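Local coordinates for protein glycerol dehydrogenase (Schizosaccharomyces pombe, PDB 1TA9) that catalyses the NAD+-dependent oxidation of glycerol to dihydroxyacetone at a zinc site and takes part in glycerol assimilation, at residues Ile230-Ile244 against Arg261-Ala275. Residues are numbered along the deposited sequence; the frame is centred on the assembly and turned at random.
Sequences IGDALSTWVETESVI and RYIARACKDTLEKYA. With K (potassium ion), chain J; ZN (zinc ion), chain I.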
ATOM      1  N   ILE B 230       1.835 -32.176   9.999  1.00 10.40           N
ATOM      2  CA  ILE B 230       1.690 -30.736   9.791  1.00 10.29           C
ATOM      3  C   ILE B 230       2.292 -30.041  11.010  1.00 10.36           C
ATOM      4  O   ILE B 230       2.972 -29.017  10.893  1.00  9.99           O
ATOM      5  CB  ILE B 230       0.195 -30.347   9.634  1.00 10.26           C
ATOM      6  CG1 ILE B 230      -0.319 -30.845   8.279  1.00 10.57           C
ATOM      7  CG2 ILE B 230       0.014 -28.834   9.782  1.00 10.25           C
ATOM      8  CD1 ILE B 230      -1.821 -30.704   8.087  1.00 10.56           C
ATOM      9  N   GLY B 231       2.044 -30.615  12.182  1.00 10.42           N
ATOM     10  CA  GLY B 231       2.578 -30.049  13.406  1.00 11.00           C
ATOM     11  C   GLY B 231       4.093 -30.044  13.380  1.00 11.24           C
ATOM     12  O   GLY B 231       4.737 -29.084  13.811  1.00 11.29           O
ATOM     13  N   ASP B 232       4.671 -31.123  12.867  1.00 11.34           N
ATOM     14  CA  ASP B 232       6.118 -31.223  12.784  1.00 11.98           C
ATOM     15  C   ASP B 232       6.614 -30.237  11.723  1.00 11.97           C
ATOM     16  O   ASP B 232       7.597 -29.530  11.931  1.00 12.26           O
ATOM     17  CB  ASP B 232       6.528 -32.651  12.405  1.00 12.42           C
ATOM     18  CG  ASP B 232       7.964 -32.964  12.786  1.00 13.41           C
ATOM     19  OD1 ASP B 232       8.515 -33.972  12.295  1.00 13.40           O
ATOM     20  OD2 ASP B 232       8.535 -32.202  13.591  1.00 13.76           O
ATOM     21  N   ALA B 233       5.917 -30.179  10.592  1.00 11.70           N
ATOM     22  CA  ALA B 233       6.312 -29.283   9.508  1.00 11.92           C
ATOM     23  C   ALA B 233       6.243 -27.805   9.919  1.00 12.11           C
ATOM     24  O   ALA B 233       7.055 -26.988   9.473  1.00 12.20           O
ATOM     25  CB  ALA B 233       5.437 -29.537   8.279  1.00 11.61           C
ATOM     26  N   LEU B 234       5.280 -27.463  10.767  1.00 12.04           N
ATOM     27  CA  LEU B 234       5.141 -26.082  11.229  1.00 12.48           C
ATOM     28  C   LEU B 234       6.347 -25.565  12.013  1.00 12.44           C
ATOM     29  O   LEU B 234       6.632 -24.368  11.994  1.00 12.64           O
ATOM     30  CB  LEU B 234       3.886 -25.931  12.095  1.00 12.75           C
ATOM     31  CG  LEU B 234       2.562 -25.761  11.347  1.00 13.28           C
ATOM     32  CD1 LEU B 234       1.406 -25.830  12.338  1.00 13.20           C
ATOM     33  CD2 LEU B 234       2.564 -24.431  10.605  1.00 13.52           C
ATOM     34  N   SER B 235       7.060 -26.446  12.703  1.00 12.27           N
ATOM     35  CA  SER B 235       8.209 -25.996  13.479  1.00 12.35           C
ATOM     36  C   SER B 235       9.456 -25.755  12.629  1.00 12.22           C
ATOM     37  O   SER B 235      10.362 -25.030  13.042  1.00 11.78           O
ATOM     38  CB  SER B 235       8.539 -27.002  14.582  1.00 12.59           C
ATOM     39  OG  SER B 235       9.107 -28.181  14.053  1.00 13.90           O
ATOM     40  N   THR B 236       9.495 -26.346  11.440  1.00 12.05           N
ATOM     41  CA  THR B 236      10.649 -26.207  10.561  1.00 12.02           C
ATOM     42  C   THR B 236      11.083 -24.768  10.299  1.00 11.90           C
ATOM     43  O   THR B 236      12.235 -24.414  10.552  1.00 11.84           O
ATOM     44  CB  THR B 236      10.405 -26.892   9.202  1.00 12.19           C
ATOM     45  OG1 THR B 236      10.154 -28.285   9.412  1.00 12.93           O
ATOM     46  CG2 THR B 236      11.623 -26.735   8.300  1.00 12.59           C
ATOM     47  N   TRP B 237      10.177 -23.941   9.788  1.00 11.57           N
ATOM     48  CA  TRP B 237      10.527 -22.559   9.500  1.00 11.99           C
ATOM     49  C   TRP B 237      10.930 -21.823  10.775  1.00 11.78           C
ATOM     50  O   TRP B 237      11.916 -21.088  10.787  1.00 11.73           O
ATOM     51  CB  TRP B 237       9.357 -21.828   8.833  1.00 12.31           C
ATOM     52  CG  TRP B 237       9.665 -20.401   8.487  1.00 13.01           C
ATOM     53  CD1 TRP B 237      10.408 -19.949   7.430  1.00 13.01           C
ATOM     54  CD2 TRP B 237       9.257 -19.239   9.217  1.00 13.41           C
ATOM     55  NE1 TRP B 237      10.485 -18.576   7.460  1.00 13.35           N
ATOM     56  CE2 TRP B 237       9.787 -18.114   8.545  1.00 13.61           C
ATOM     57  CE3 TRP B 237       8.494 -19.039  10.375  1.00 13.92           C
ATOM     58  CZ2 TRP B 237       9.577 -16.805   8.995  1.00 14.19           C
ATOM     59  CZ3 TRP B 237       8.286 -17.733  10.824  1.00 14.51           C
ATOM     60  CH2 TRP B 237       8.827 -16.635  10.132  1.00 14.38           C
ATOM     61  N   VAL B 238      10.173 -22.024  11.850  1.00 11.96           N
ATOM     62  CA  VAL B 238      10.479 -21.354  13.107  1.00 11.97           C
ATOM     63  C   VAL B 238      11.866 -21.712  13.627  1.00 12.26           C
ATOM     64  O   VAL B 238      12.665 -20.829  13.937  1.00 12.02           O
ATOM     65  CB  VAL B 238       9.448 -21.698  14.208  1.00 12.27           C
ATOM     66  CG1 VAL B 238       9.929 -21.151  15.552  1.00 12.11           C
ATOM     67  CG2 VAL B 238       8.083 -21.104  13.851  1.00 11.92           C
ATOM     68  N   GLU B 239      12.161 -23.006  13.714  1.00 12.13           N
ATOM     69  CA  GLU B 239      13.456 -23.429  14.233  1.00 12.65           C
ATOM     70  C   GLU B 239      14.615 -23.076  13.312  1.00 12.53           C
ATOM     71  O   GLU B 239      15.617 -22.518  13.764  1.00 12.63           O
ATOM     72  CB  GLU B 239      13.448 -24.933  14.538  1.00 13.01           C
ATOM     73  CG  GLU B 239      12.434 -25.315  15.612  1.00 14.01           C
ATOM     74  CD  GLU B 239      12.548 -26.762  16.059  1.00 14.77           C
ATOM     75  OE1 GLU B 239      13.382 -27.057  16.946  1.00 14.92           O
ATOM     76  OE2 GLU B 239      11.807 -27.605  15.515  1.00 15.42           O
ATOM     77  N   THR B 240      14.482 -23.378  12.024  1.00 12.40           N
ATOM     78  CA  THR B 240      15.551 -23.064  11.081  1.00 12.31           C
ATOM     79  C   THR B 240      15.853 -21.569  11.024  1.00 12.43           C
ATOM     80  O   THR B 240      17.020 -21.173  10.972  1.00 12.24           O
ATOM     81  CB  THR B 240      15.228 -23.612   9.676  1.00 12.39           C
ATOM     82  OG1 THR B 240      15.539 -25.010   9.647  1.00 12.57           O
ATOM     83  CG2 THR B 240      16.042 -22.891   8.596  1.00 12.27           C
ATOM     84  N   GLU B 241      14.824 -20.729  11.040  1.00 12.54           N
ATOM     85  CA  GLU B 241      15.073 -19.286  11.023  1.00 12.86           C
ATOM     86  C   GLU B 241      15.869 -18.900  12.274  1.00 13.24           C
ATOM     87  O   GLU B 241      16.749 -18.048  12.219  1.00 13.10           O
ATOM     88  CB  GLU B 241      13.757 -18.504  10.978  1.00 12.86           C
ATOM     89  CG  GLU B 241      13.136 -18.421   9.591  1.00 12.95           C
ATOM     90  CD  GLU B 241      13.971 -17.581   8.636  1.00 13.01           C
ATOM     91  OE1 GLU B 241      14.386 -18.102   7.587  1.00 13.08           O
ATOM     92  OE2 GLU B 241      14.209 -16.392   8.934  1.00 13.28           O
ATOM     93  N   SER B 242      15.555 -19.539  13.397  1.00 13.64           N
ATOM     94  CA  SER B 242      16.238 -19.270  14.663  1.00 14.48           C
ATOM     95  C   SER B 242      17.710 -19.682  14.618  1.00 14.41           C
ATOM     96  O   SER B 242      18.573 -18.989  15.154  1.00 14.67           O
ATOM     97  CB  SER B 242      15.534 -20.010  15.808  1.00 15.29           C
ATOM     98  OG  SER B 242      16.219 -19.808  17.033  1.00 17.74           O
ATOM     99  N   VAL B 243      17.991 -20.820  13.991  1.00 14.15           N
ATOM    100  CA  VAL B 243      19.363 -21.310  13.871  1.00 14.17           C
ATOM    101  C   VAL B 243      20.158 -20.403  12.934  1.00 14.10           C
ATOM    102  O   VAL B 243      21.292 -20.016  13.230  1.00 13.82           O
ATOM    103  CB  VAL B 243      19.394 -22.755  13.307  1.00 14.14           C
ATOM    104  CG1 VAL B 243      20.840 -23.187  13.020  1.00 14.44           C
ATOM    105  CG2 VAL B 243      18.752 -23.705  14.291  1.00 14.14           C
ATOM    106  N   ILE B 244      19.553 -20.064  11.799  1.00 13.94           N
ATOM    107  CA  ILE B 244      20.211 -19.205  10.820  1.00 13.94           C
ATOM    108  C   ILE B 244      20.473 -17.800  11.358  1.00 14.15           C
ATOM    109  O   ILE B 244      21.572 -17.267  11.210  1.00 13.78           O
ATOM    110  CB  ILE B 244      19.373 -19.105   9.524  1.00 13.76           C
ATOM    111  CG1 ILE B 244      19.323 -20.472   8.838  1.00 13.87           C
ATOM    112  CG2 ILE B 244      19.975 -18.063   8.578  1.00 13.96           C
ATOM    113  CD1 ILE B 244      18.475 -20.505   7.583  1.00 13.68           C
ATOM    114  N   ARG B 261      17.278 -22.422   3.444  1.00 10.72           N
ATOM    115  CA  ARG B 261      16.386 -21.430   4.029  1.00 10.94           C
ATOM    116  C   ARG B 261      15.137 -21.241   3.168  1.00 10.77           C
ATOM    117  O   ARG B 261      14.043 -21.046   3.689  1.00 10.96           O
ATOM    118  CB  ARG B 261      17.120 -20.102   4.195  1.00 11.30           C
ATOM    119  CG  ARG B 261      16.365 -19.096   5.044  1.00 11.94           C
ATOM    120  CD  ARG B 261      17.193 -17.858   5.292  1.00 12.26           C
ATOM    121  NE  ARG B 261      16.604 -17.028   6.341  1.00 13.11           N
ATOM    122  CZ  ARG B 261      17.124 -15.880   6.762  1.00 13.18           C
ATOM    123  NH1 ARG B 261      18.246 -15.425   6.218  1.00 13.10           N
ATOM    124  NH2 ARG B 261      16.527 -15.192   7.726  1.00 13.50           N
ATOM    125  N   TYR B 262      15.296 -21.312   1.850  1.00 10.67           N
ATOM    126  CA  TYR B 262      14.157 -21.152   0.949  1.00 10.79           C
ATOM    127  C   TYR B 262      13.265 -22.387   0.942  1.00 10.65           C
ATOM    128  O   TYR B 262      12.056 -22.285   0.719  1.00 10.66           O
ATOM    129  CB  TYR B 262      14.635 -20.837  -0.471  1.00 10.85           C
ATOM    130  CG  TYR B 262      14.722 -19.352  -0.744  1.00 11.40           C
ATOM    131  CD1 TYR B 262      13.735 -18.702  -1.482  1.00 11.46           C
ATOM    132  CD2 TYR B 262      15.777 -18.590  -0.235  1.00 11.50           C
ATOM    133  CE1 TYR B 262      13.793 -17.331  -1.709  1.00 11.99           C
ATOM    134  CE2 TYR B 262      15.844 -17.221  -0.454  1.00 11.76           C
ATOM    135  CZ  TYR B 262      14.849 -16.597  -1.193  1.00 11.72           C
ATOM    136  OH  TYR B 262      14.911 -15.240  -1.407  1.00 12.24           O
ATOM    137  N   ILE B 263      13.849 -23.555   1.184  1.00 10.52           N
ATOM    138  CA  ILE B 263      13.052 -24.778   1.225  1.00 10.48           C
ATOM    139  C   ILE B 263      12.209 -24.746   2.499  1.00 10.41           C
ATOM    140  O   ILE B 263      11.078 -25.228   2.514  1.00  9.94           O
ATOM    141  CB  ILE B 263      13.947 -26.039   1.197  1.00 10.73           C
ATOM    142  CG1 ILE B 263      14.736 -26.072  -0.118  1.00 11.07           C
ATOM    143  CG2 ILE B 263      13.089 -27.298   1.313  1.00 11.02           C
ATOM    144  CD1 ILE B 263      15.755 -27.193  -0.209  1.00 11.68           C
ATOM    145  N   ALA B 264      12.758 -24.165   3.565  1.00 10.55           N
ATOM    146  CA  ALA B 264      12.019 -24.045   4.819  1.00 10.88           C
ATOM    147  C   ALA B 264      10.850 -23.092   4.571  1.00 11.19           C
ATOM    148  O   ALA B 264       9.749 -23.293   5.084  1.00 11.22           O
ATOM    149  CB  ALA B 264      12.918 -23.497   5.924  1.00 10.90           C
ATOM    150  N   ARG B 265      11.094 -22.052   3.778  1.00 11.37           N
ATOM    151  CA  ARG B 265      10.052 -21.084   3.451  1.00 11.84           C
ATOM    152  C   ARG B 265       8.978 -21.772   2.606  1.00 11.36           C
ATOM    153  O   ARG B 265       7.786 -21.521   2.778  1.00 11.13           O
ATOM    154  CB  ARG B 265      10.639 -19.903   2.672  1.00 13.00           C
ATOM    155  CG  ARG B 265       9.610 -18.836   2.319  1.00 14.95           C
ATOM    156  CD  ARG B 265       9.233 -18.000   3.529  1.00 16.47           C
ATOM    157  NE  ARG B 265       7.918 -17.380   3.381  1.00 18.30           N
ATOM    158  CZ  ARG B 265       7.419 -16.476   4.218  1.00 18.91           C
ATOM    159  NH1 ARG B 265       8.131 -16.072   5.267  1.00 19.49           N
ATOM    160  NH2 ARG B 265       6.198 -15.992   4.022  1.00 19.59           N
ATOM    161  N   ALA B 266       9.412 -22.637   1.693  1.00 10.87           N
ATOM    162  CA  ALA B 266       8.492 -23.375   0.836  1.00 10.90           C
ATOM    163  C   ALA B 266       7.546 -24.179   1.718  1.00 11.01           C
ATOM    164  O   ALA B 266       6.345 -24.271   1.451  1.00 11.07           O
ATOM    165  CB  ALA B 266       9.269 -24.304  -0.098  1.00 10.77           C
ATOM    166  N   CYS B 267       8.098 -24.757   2.776  1.00 10.99           N
ATOM    167  CA  CYS B 267       7.309 -25.543   3.718  1.00 11.29           C
ATOM    168  C   CYS B 267       6.234 -24.652   4.357  1.00 11.04           C
ATOM    169  O   CYS B 267       5.042 -24.957   4.299  1.00 10.88           O
ATOM    170  CB  CYS B 267       8.226 -26.111   4.801  1.00 11.60           C
ATOM    171  SG  CYS B 267       7.410 -27.204   5.977  1.00 12.92           S
ATOM    172  N   LYS B 268       6.667 -23.553   4.965  1.00 10.74           N
ATOM    173  CA  LYS B 268       5.756 -22.608   5.616  1.00 10.81           C
ATOM    174  C   LYS B 268       4.644 -22.145   4.672  1.00 10.42           C
ATOM    175  O   LYS B 268       3.459 -22.187   5.013  1.00  9.94           O
ATOM    176  CB  LYS B 268       6.543 -21.390   6.109  1.00 11.48           C
ATOM    177  CG  LYS B 268       5.698 -20.285   6.738  1.00 12.55           C
ATOM    178  CD  LYS B 268       6.574 -19.086   7.093  1.00 13.33           C
ATOM    179  CE  LYS B 268       5.823 -18.029   7.889  1.00 13.98           C
ATOM    180  NZ  LYS B 268       4.739 -17.396   7.098  1.00 14.94           N
ATOM    181  N   ASP B 269       5.034 -21.701   3.481  1.00 10.03           N
ATOM    182  CA  ASP B 269       4.079 -21.209   2.493  1.00  9.98           C
ATOM    183  C   ASP B 269       3.071 -22.253   2.036  1.00  9.72           C
ATOM    184  O   ASP B 269       1.887 -21.955   1.864  1.00  9.87           O
ATOM    185  CB  ASP B 269       4.815 -20.677   1.264  1.00 10.23           C
ATOM    186  CG  ASP B 269       5.528 -19.363   1.529  1.00 10.99           C
ATOM    187  OD1 ASP B 269       6.177 -18.852   0.592  1.00 11.06           O
ATOM    188  OD2 ASP B 269       5.442 -18.844   2.664  1.00 11.10           O
ATOM    189  N   THR B 270       3.546 -23.474   1.822  1.00  9.28           N
ATOM    190  CA  THR B 270       2.673 -24.557   1.367  1.00  9.04           C
ATOM    191  C   THR B 270       1.638 -24.923   2.427  1.00  9.01           C
ATOM    192  O   THR B 270       0.465 -25.164   2.113  1.00  8.77           O
ATOM    193  CB  THR B 270       3.507 -25.796   0.995  1.00  8.84           C
ATOM    194  OG1 THR B 270       4.418 -25.442  -0.053  1.00  8.95           O
ATOM    195  CG2 THR B 270       2.609 -26.934   0.512  1.00  8.84           C
ATOM    196  N   LEU B 271       2.062 -24.962   3.684  1.00  8.94           N
ATOM    197  CA  LEU B 271       1.135 -25.295   4.756  1.00  9.28           C
ATOM    198  C   LEU B 271       0.060 -24.216   4.868  1.00  9.78           C
ATOM    199  O   LEU B 271      -1.123 -24.518   5.033  1.00  9.61           O
ATOM    200  CB  LEU B 271       1.881 -25.421   6.082  1.00  9.05           C
ATOM    201  CG  LEU B 271       2.888 -26.568   6.189  1.00  8.91           C
ATOM    202  CD1 LEU B 271       3.575 -26.487   7.544  1.00  9.08           C
ATOM    203  CD2 LEU B 271       2.175 -27.919   6.024  1.00  8.81           C
ATOM    204  N   GLU B 272       0.474 -22.957   4.782  1.00 10.11           N
ATOM    205  CA  GLU B 272      -0.468 -21.850   4.871  1.00 11.03           C
ATOM    206  C   GLU B 272      -1.539 -21.931   3.789  1.00 10.38           C
ATOM    207  O   GLU B 272      -2.713 -21.679   4.044  1.00 10.19           O
ATOM    208  CB  GLU B 272       0.273 -20.514   4.769  1.00 12.72           C
ATOM    209  CG  GLU B 272       0.935 -20.093   6.074  1.00 16.46           C
ATOM    210  CD  GLU B 272       1.635 -18.745   5.980  1.00 18.06           C
ATOM    211  OE1 GLU B 272       1.086 -17.821   5.338  1.00 19.79           O
ATOM    212  OE2 GLU B 272       2.730 -18.608   6.562  1.00 19.93           O
ATOM    213  N   LYS B 273      -1.134 -22.301   2.583  1.00  9.81           N
ATOM    214  CA  LYS B 273      -2.074 -22.389   1.473  1.00  9.54           C
ATOM    215  C   LYS B 273      -2.897 -23.671   1.442  1.00  9.26           C
ATOM    216  O   LYS B 273      -4.099 -23.633   1.174  1.00  9.08           O
ATOM    217  CB  LYS B 273      -1.335 -22.291   0.135  1.00  9.91           C
ATOM    218  CG  LYS B 273      -0.696 -20.948  -0.176  1.00 10.58           C
ATOM    219  CD  LYS B 273       0.058 -21.041  -1.503  1.00 10.98           C
ATOM    220  CE  LYS B 273       0.714 -19.725  -1.887  1.00 11.63           C
ATOM    221  NZ  LYS B 273       1.455 -19.869  -3.176  1.00 12.36           N
ATOM    222  N   TYR B 274      -2.259 -24.796   1.744  1.00  8.86           N
ATOM    223  CA  TYR B 274      -2.925 -26.087   1.626  1.00  8.76           C
ATOM    224  C   TYR B 274      -3.143 -27.001   2.831  1.00  8.59           C
ATOM    225  O   TYR B 274      -3.759 -28.052   2.684  1.00  8.54           O
ATOM    226  CB  TYR B 274      -2.189 -26.888   0.549  1.00  8.74           C
ATOM    227  CG  TYR B 274      -2.061 -26.149  -0.764  1.00  8.87           C
ATOM    228  CD1 TYR B 274      -3.161 -25.994  -1.602  1.00  9.00           C
ATOM    229  CD2 TYR B 274      -0.847 -25.578  -1.153  1.00  9.03           C
ATOM    230  CE1 TYR B 274      -3.065 -25.288  -2.796  1.00  9.06           C
ATOM    231  CE2 TYR B 274      -0.738 -24.865  -2.354  1.00  8.90           C
ATOM    232  CZ  TYR B 274      -1.854 -24.728  -3.168  1.00  9.19           C
ATOM    233  OH  TYR B 274      -1.773 -24.046  -4.362  1.00  8.93           O
ATOM    234  N   ALA B 275      -2.662 -26.633   4.011  1.00  8.38           N
ATOM    235  CA  ALA B 275      -2.840 -27.521   5.161  1.00  8.42           C
ATOM    236  C   ALA B 275      -4.284 -27.963   5.427  1.00  8.57           C
ATOM    237  O   ALA B 275      -4.559 -29.162   5.561  1.00  8.24           O
ATOM    238  CB  ALA B 275      -2.251 -26.883   6.420  1.00  8.16           C
TER
HETATM  239  K     K J1504      10.357 -30.094  11.851  1.00 17.21           K
HETATM  240 ZN    ZN I1501      10.216 -33.502  14.249  1.00 34.17          ZN
HETATM  241  O   HOH W   1      12.073 -28.341  12.650  1.00 15.02           O
HETATM  242  O   HOH W   2      12.980 -19.262   5.625  1.00 20.31           O
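The indole of W237 lies between the methylenes of a lysine and a glutamate: K268 CD sits over the centre of one face, a CH-pi contact 3.5 Å from the centroid of the five-membered ring, while CG of E241, from its own helix, covers the opposite face nearer the rim. W237 CG stands anti to the backbone N (chi1 -179°), which carries the ring across to the second helix; the long methylene chain of lysine suits such a flat surface. The guanidinium of R261 takes I244 CG2 over one face and the E241 carboxylate at its edge. This is a side-on salt bridge, with R261 NE to E241 OE1 at 2.8 Å and R261 NH2 to E241 OE2 at 2.9 Å, both nearly straight; a water joins E241 OE1 to R261 O. A264 has only a methyl group, which lets its CA come within 5.1 Å of W237 CA; A233 leaves room for C267 SG, 3.8 Å from its CB. L271 CD1 packs 3.6 Å from A233 CB and also touches L234. D232, turned from helix 258-284, binds zinc with H315 and H333; D232, S235, T236 and D182 bind potassium, and T236 OG1 is also hydrogen-bonded with S302. The segment axes approach to 8.4 Å at 139° between their directions; helix 289-307 packs on both, helix 352-364 reaches L234 and A275, and helix 258-284 meets its counterpart in a second subunit.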